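Local coordinates for protein mRNA export factor MEX67 (Candida albicans, PDB 1Q40) that probably exports mRNA from the nucleus, using this NTF2-like domain to pair with a second protein chain, at residues 47-52 with 75-80; 66-71 with 179-184. One frame throughout, in Å; residues are numbered along the deposited sequence.

Contact 1 (47-52 with 75-80); sequences MQVDSS and NNSRNL
Asn76 meets Met47, present here as selenomethionine, where the loop 75-80 reaches the last residues of strand 44-49. The Met47 chain bends at both chi2 and chi3 (-87° and -53°), which curls its methyl CE back to lie 3.8 Å from Asn76 CB. A flexible, apolar side chain suits this place, for it can follow the uneven wall formed by the loop and by Leu204 and Ile206 of strand 198-208. The Asn76 amide turns the other way, to Gln106, while its carbonyl O and Met47 N are joined through a water.

Ser77 works like a piece of backbone. Its hydroxyl, placed anti to its own N, accepts from Val49 N at OG, 2.9 Å away, and the small side chain leaves room for Val49 CG2 to rest on Ser77 CB at 3.8 Å.

At Arg78 the backbone takes over: Arg78 N gives a short, nearly straight bond to Met47 O, 2.6 Å, in the carbonyl plane. Gln48 CB packs 3.8 Å from Arg78 O, while Gln48 OE1 goes to a polar side chain of the partner protein. Beyond CB the extended side chain of Arg78 leaves the strand; NE binds Arg89 O and NH1 forms a salt bridge to an acidic side chain of the partner.

Asn79 closes the series with its amide: ND2 donates to Val49 O at 3.0 Å, tilted 16° from the carbonyl plane. OD1 binds Thr81 OG1, so both ends of the amide are engaged and its rotation is fixed.

Because Gln48 and Asp50 bond by their backbones to strand 198-208, the loop takes the other edge of this strand, using a hydroxyl and an amide as well as a main-chain N-H: an irregular substitute for a neighbouring strand in the curved mixed sheet of an NTF2-like fold, close to its protein partner.

Contact 2 (66-71 with 179-184); sequences GSTDFG and SKKSFD
Thr68 and Lys181 make the closest contact between this loop and the start of strand 181-190, and it is apolar: the methyl CG2 of Thr68 lies 3.7 Å from Lys181 CE. With OG1 beside the backbone N (chi1 -57°), CG2 is left anti to that N, where it aims at the lysine and also lies over one face of the Phe70 ring, toward its rim. The aliphatic part of Lys181 slides past that ring, with its CE 4.0 Å from Phe70 CD2, so a long lysine serves here as a hydrocarbon arm with a charge at its end.

An Asx turn shapes the loop beside it, Asp69 OD2 accepting from Gly71 N at 2.9 Å, while Phe70 reaches Pro208 at the end of strand 198-208, a neighbour of 181-190 in the NTF2-like sheet.

The polar links are indirect. One water donates to Asp69 O and accepts from Lys181 NZ; another joins Thr68 OG1 to Lys180 O, the second leg being weak. The ammonium group is steadied within its own segment by Ser179 OG, 3.0 Å from Lys181 NZ, and its charge is balanced by a salt bridge to Glu144 of strand 134-146.

From the N terminus, the chain leaves helix 14-29 and runs up strand 44-49 into 47-52, the first half of contact 1. It then passes through a long loop, partly unmodelled, in which no helix or strand is seen, and which includes 66-71 before 75-80 comes back to the strand and closes contact 1 over 22 residues. Contact 2 begins inside that loop but is completed only 107 residues later, when 179-184 enters strand 181-190; the two closures therefore cross. They also touch, since Phe70 of contact 2 packs against Val49 and Ser51 of contact 1. Together they fasten one loop to both strands that flank 198-208 in the sheet.

Contact 1 (47-52 with 75-80)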
loop_
_atom_site.group_PDB
_atom_site.type_symbol
_atom_site.label_atom_id
_atom_site.label_comp_id
_atom_site.label_asym_id
_atom_site.label_seq_id
_atom_site.Cartn_x
_atom_site.Cartn_y
_atom_site.Cartn_z
HETATM N N MSE B 47 -7.281 -7.017 6.927
HETATM C CA MSE B 47 -6.415 -6.043 7.570
HETATM C C MSE B 47 -5.017 -6.647 7.739
HETATM O O MSE B 47 -4.876 -7.829 8.081
HETATM C CB MSE B 47 -7.005 -5.627 8.929
HETATM C CG MSE B 47 -6.162 -4.629 9.720
HETATM SE SE MSE B 47 -4.814 -5.507 10.854
HETATM C CE MSE B 47 -5.939 -6.719 11.806
ATOM N N GLN B 48 -3.996 -5.835 7.477
ATOM C CA GLN B 48 -2.587 -6.254 7.591
ATOM C C GLN B 48 -1.810 -5.263 8.466
ATOM O O GLN B 48 -2.033 -4.059 8.390
ATOM C CB GLN B 48 -1.963 -6.384 6.172
ATOM C CG GLN B 48 -2.023 -5.097 5.302
ATOM C CD GLN B 48 -1.461 -5.272 3.877
ATOM O OE1 GLN B 48 -0.351 -5.774 3.696
ATOM N NE2 GLN B 48 -2.227 -4.844 2.880
ATOM N N VAL B 49 -0.915 -5.772 9.310
ATOM C CA VAL B 49 -0.027 -4.955 10.127
ATOM C C VAL B 49 1.379 -4.954 9.506
ATOM O O VAL B 49 1.912 -6.008 9.136
ATOM C CB VAL B 49 0.060 -5.470 11.583
ATOM C CG1 VAL B 49 1.129 -4.718 12.376
ATOM C CG2 VAL B 49 -1.293 -5.362 12.259
ATOM N N ASP B 50 1.951 -3.757 9.383
ATOM C CA ASP B 50 3.361 -3.567 8.997
ATOM C C ASP B 50 4.119 -2.887 10.143
ATOM O O ASP B 50 4.234 -1.671 10.192
ATOM C CB ASP B 50 3.445 -2.708 7.730
ATOM C CG ASP B 50 4.873 -2.533 7.224
ATOM O OD1 ASP B 50 5.832 -3.063 7.849
ATOM O OD2 ASP B 50 5.129 -1.868 6.190
ATOM N N SER B 51 4.637 -3.694 11.060
ATOM C CA SER B 51 5.322 -3.201 12.244
ATOM C C SER B 51 6.692 -2.603 11.933
ATOM O O SER B 51 7.267 -1.909 12.765
ATOM C CB SER B 51 5.439 -4.314 13.293
ATOM O OG SER B 51 6.284 -5.368 12.860
ATOM N N SER B 52 7.219 -2.882 10.745
ATOM C CA SER B 52 8.523 -2.385 10.346
ATOM C C SER B 52 8.479 -1.054 9.592
ATOM O O SER B 52 9.522 -0.559 9.156
ATOM C CB SER B 52 9.218 -3.418 9.465
ATOM O OG SER B 52 10.598 -3.088 9.363
ATOM N N ASN B 75 -3.320 -10.872 15.799
ATOM C CA ASN B 75 -3.916 -12.188 15.525
ATOM C C ASN B 75 -4.704 -12.206 14.220
ATOM O O ASN B 75 -4.773 -13.228 13.541
ATOM C CB ASN B 75 -4.815 -12.659 16.664
ATOM C CG ASN B 75 -5.237 -14.105 16.493
ATOM O OD1 ASN B 75 -4.397 -14.989 16.294
ATOM N ND2 ASN B 75 -6.538 -14.352 16.539
ATOM N N ASN B 76 -5.285 -11.063 13.870
ATOM C CA ASN B 76 -6.068 -10.943 12.655
ATOM C C ASN B 76 -5.318 -10.374 11.448
ATOM O O ASN B 76 -5.910 -10.231 10.377
ATOM C CB ASN B 76 -7.308 -10.104 12.944
ATOM C CG ASN B 76 -8.294 -10.828 13.852
ATOM O OD1 ASN B 76 -8.286 -12.060 13.935
ATOM N ND2 ASN B 76 -9.132 -10.071 14.547
ATOM N N SER B 77 -4.035 -10.065 11.614
ATOM C CA SER B 77 -3.240 -9.443 10.557
ATOM C C SER B 77 -2.973 -10.399 9.402
ATOM O O SER B 77 -2.453 -11.488 9.593
ATOM C CB SER B 77 -1.902 -8.931 11.116
ATOM O OG SER B 77 -1.006 -8.554 10.076
ATOM N N ARG B 78 -3.338 -9.981 8.202
ATOM C CA ARG B 78 -3.135 -10.774 6.989
ATOM C C ARG B 78 -1.943 -10.216 6.211
ATOM O O ARG B 78 -2.026 -9.969 5.002
ATOM C CB ARG B 78 -4.407 -10.756 6.132
ATOM C CG ARG B 78 -4.470 -11.905 5.151
ATOM C CD ARG B 78 -5.768 -11.952 4.357
ATOM N NE ARG B 78 -5.864 -13.161 3.552
ATOM C CZ ARG B 78 -6.039 -13.201 2.229
ATOM N NH1 ARG B 78 -6.097 -12.098 1.507
ATOM N NH2 ARG B 78 -6.121 -14.375 1.620
ATOM N N ASN B 79 -0.841 -9.983 6.926
ATOM C CA ASN B 79 0.428 -9.663 6.290
ATOM C C ASN B 79 0.926 -10.978 5.738
ATOM O O ASN B 79 1.439 -11.849 6.476
ATOM C CB ASN B 79 1.415 -9.045 7.285
ATOM C CG ASN B 79 2.768 -8.717 6.656
ATOM O OD1 ASN B 79 3.157 -9.298 5.633
ATOM N ND2 ASN B 79 3.507 -7.796 7.288
ATOM N N LEU B 80 0.745 -11.150 4.437
ATOM C CA LEU B 80 0.979 -12.442 3.805
ATOM C C LEU B 80 2.454 -12.819 3.653
ATOM O O LEU B 80 2.761 -13.950 3.258
ATOM C CB LEU B 80 0.249 -12.501 2.449
ATOM C CG LEU B 80 -1.277 -12.488 2.573
ATOM C CD1 LEU B 80 -1.924 -12.422 1.203
ATOM C CD2 LEU B 80 -1.781 -13.724 3.346
HETATM O O HOH W 1 -7.696 -9.521 8.469
#

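Contact 2 (66-71 with 179-184)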
loop_
_atom_site.group_PDB
_atom_site.type_symbol
_atom_site.label_atom_id
_atom_site.label_comp_id
_atom_site.label_asym_id
_atom_site.label_seq_id
_atom_site.Cartn_x
_atom_site.Cartn_y
_atom_site.Cartn_z
ATOM N N GLY B 66 8.727 3.599 23.912
ATOM C CA GLY B 66 9.071 2.342 23.262
ATOM C C GLY B 66 8.327 2.134 21.960
ATOM O O GLY B 66 7.612 3.023 21.501
ATOM N N SER B 67 8.504 0.957 21.367
ATOM C CA SER B 67 7.849 0.599 20.112
ATOM C C SER B 67 6.331 0.498 20.272
ATOM O O SER B 67 5.818 0.323 21.371
ATOM C CB SER B 67 8.389 -0.734 19.586
ATOM O OG SER B 67 9.800 -0.791 19.679
ATOM N N THR B 68 5.623 0.602 19.150
ATOM C CA THR B 68 4.168 0.490 19.116
ATOM C C THR B 68 3.735 -0.908 19.515
ATOM O O THR B 68 4.275 -1.894 19.011
ATOM C CB THR B 68 3.661 0.759 17.678
ATOM O OG1 THR B 68 4.102 2.047 17.226
ATOM C CG2 THR B 68 2.144 0.838 17.634
ATOM N N ASP B 69 2.753 -0.988 20.406
ATOM C CA ASP B 69 2.119 -2.253 20.755
ATOM C C ASP B 69 0.948 -2.537 19.801
ATOM O O ASP B 69 -0.083 -1.861 19.843
ATOM C CB ASP B 69 1.655 -2.233 22.215
ATOM C CG ASP B 69 1.286 -3.613 22.737
ATOM O OD1 ASP B 69 1.719 -3.981 23.870
ATOM O OD2 ASP B 69 0.561 -4.398 22.096
ATOM N N PHE B 70 1.116 -3.538 18.941
ATOM C CA PHE B 70 0.077 -3.934 17.980
ATOM C C PHE B 70 -0.817 -5.098 18.464
ATOM O O PHE B 70 -1.455 -5.758 17.644
ATOM C CB PHE B 70 0.723 -4.326 16.649
ATOM C CG PHE B 70 1.360 -3.180 15.917
ATOM C CD1 PHE B 70 2.738 -2.994 15.944
ATOM C CD2 PHE B 70 0.585 -2.310 15.172
ATOM C CE1 PHE B 70 3.325 -1.937 15.242
ATOM C CE2 PHE B 70 1.155 -1.250 14.473
ATOM C CZ PHE B 70 2.531 -1.060 14.504
ATOM N N GLY B 71 -0.857 -5.334 19.780
ATOM C CA GLY B 71 -1.600 -6.436 20.386
ATOM C C GLY B 71 -3.033 -6.708 19.945
ATOM O O GLY B 71 -3.424 -7.860 19.829
ATOM N N SER B 179 -3.239 3.597 21.416
ATOM C CA SER B 179 -2.332 4.607 20.879
ATOM C C SER B 179 -2.724 4.984 19.452
ATOM O O SER B 179 -3.482 4.273 18.786
ATOM C CB SER B 179 -0.878 4.097 20.881
ATOM O OG SER B 179 -0.637 3.189 19.795
ATOM N N LYS B 180 -2.176 6.099 18.987
ATOM C CA LYS B 180 -2.334 6.523 17.613
ATOM C C LYS B 180 -1.691 5.490 16.701
ATOM O O LYS B 180 -0.725 4.849 17.080
ATOM C CB LYS B 180 -1.664 7.881 17.368
ATOM C CG LYS B 180 -2.289 9.021 18.140
ATOM C CD LYS B 180 -1.548 10.321 17.882
ATOM C CE LYS B 180 -2.240 11.169 16.822
ATOM N NZ LYS B 180 -2.686 12.479 17.362
ATOM N N LYS B 181 -2.260 5.324 15.511
ATOM C CA LYS B 181 -1.639 4.535 14.448
ATOM C C LYS B 181 -1.706 5.318 13.132
ATOM O O LYS B 181 -2.564 6.162 12.953
ATOM C CB LYS B 181 -2.359 3.198 14.271
ATOM C CG LYS B 181 -2.523 2.360 15.544
ATOM C CD LYS B 181 -1.229 1.691 15.962
ATOM C CE LYS B 181 -1.481 0.609 17.011
ATOM N NZ LYS B 181 -2.183 1.143 18.213
ATOM N N SER B 182 -0.786 5.042 12.218
ATOM C CA SER B 182 -0.942 5.509 10.843
ATOM C C SER B 182 -1.492 4.350 10.033
ATOM O O SER B 182 -1.477 3.200 10.485
ATOM C CB SER B 182 0.371 6.034 10.271
ATOM O OG SER B 182 0.663 7.304 10.825
ATOM N N PHE B 183 -2.027 4.658 8.860
ATOM C CA PHE B 183 -2.693 3.652 8.047
ATOM C C PHE B 183 -2.869 4.075 6.595
ATOM O O PHE B 183 -2.780 5.261 6.240
ATOM C CB PHE B 183 -4.086 3.358 8.623
ATOM C CG PHE B 183 -5.106 4.405 8.276
ATOM C CD1 PHE B 183 -5.916 4.257 7.149
ATOM C CD2 PHE B 183 -5.227 5.550 9.044
ATOM C CE1 PHE B 183 -6.838 5.239 6.795
ATOM C CE2 PHE B 183 -6.161 6.547 8.709
ATOM C CZ PHE B 183 -6.971 6.389 7.590
ATOM N N ASP B 184 -3.147 3.061 5.776
ATOM C CA ASP B 184 -3.586 3.215 4.398
ATOM C C ASP B 184 -4.757 2.265 4.172
ATOM O O ASP B 184 -4.741 1.140 4.646
ATOM C CB ASP B 184 -2.448 2.879 3.447
ATOM C CG ASP B 184 -1.106 3.435 3.918
ATOM O OD1 ASP B 184 -0.770 4.590 3.527
ATOM O OD2 ASP B 184 -0.338 2.782 4.677
HETATM O O HOH W 2 2.532 4.170 16.749
HETATM O O HOH W 3 -1.094 0.316 21.099
#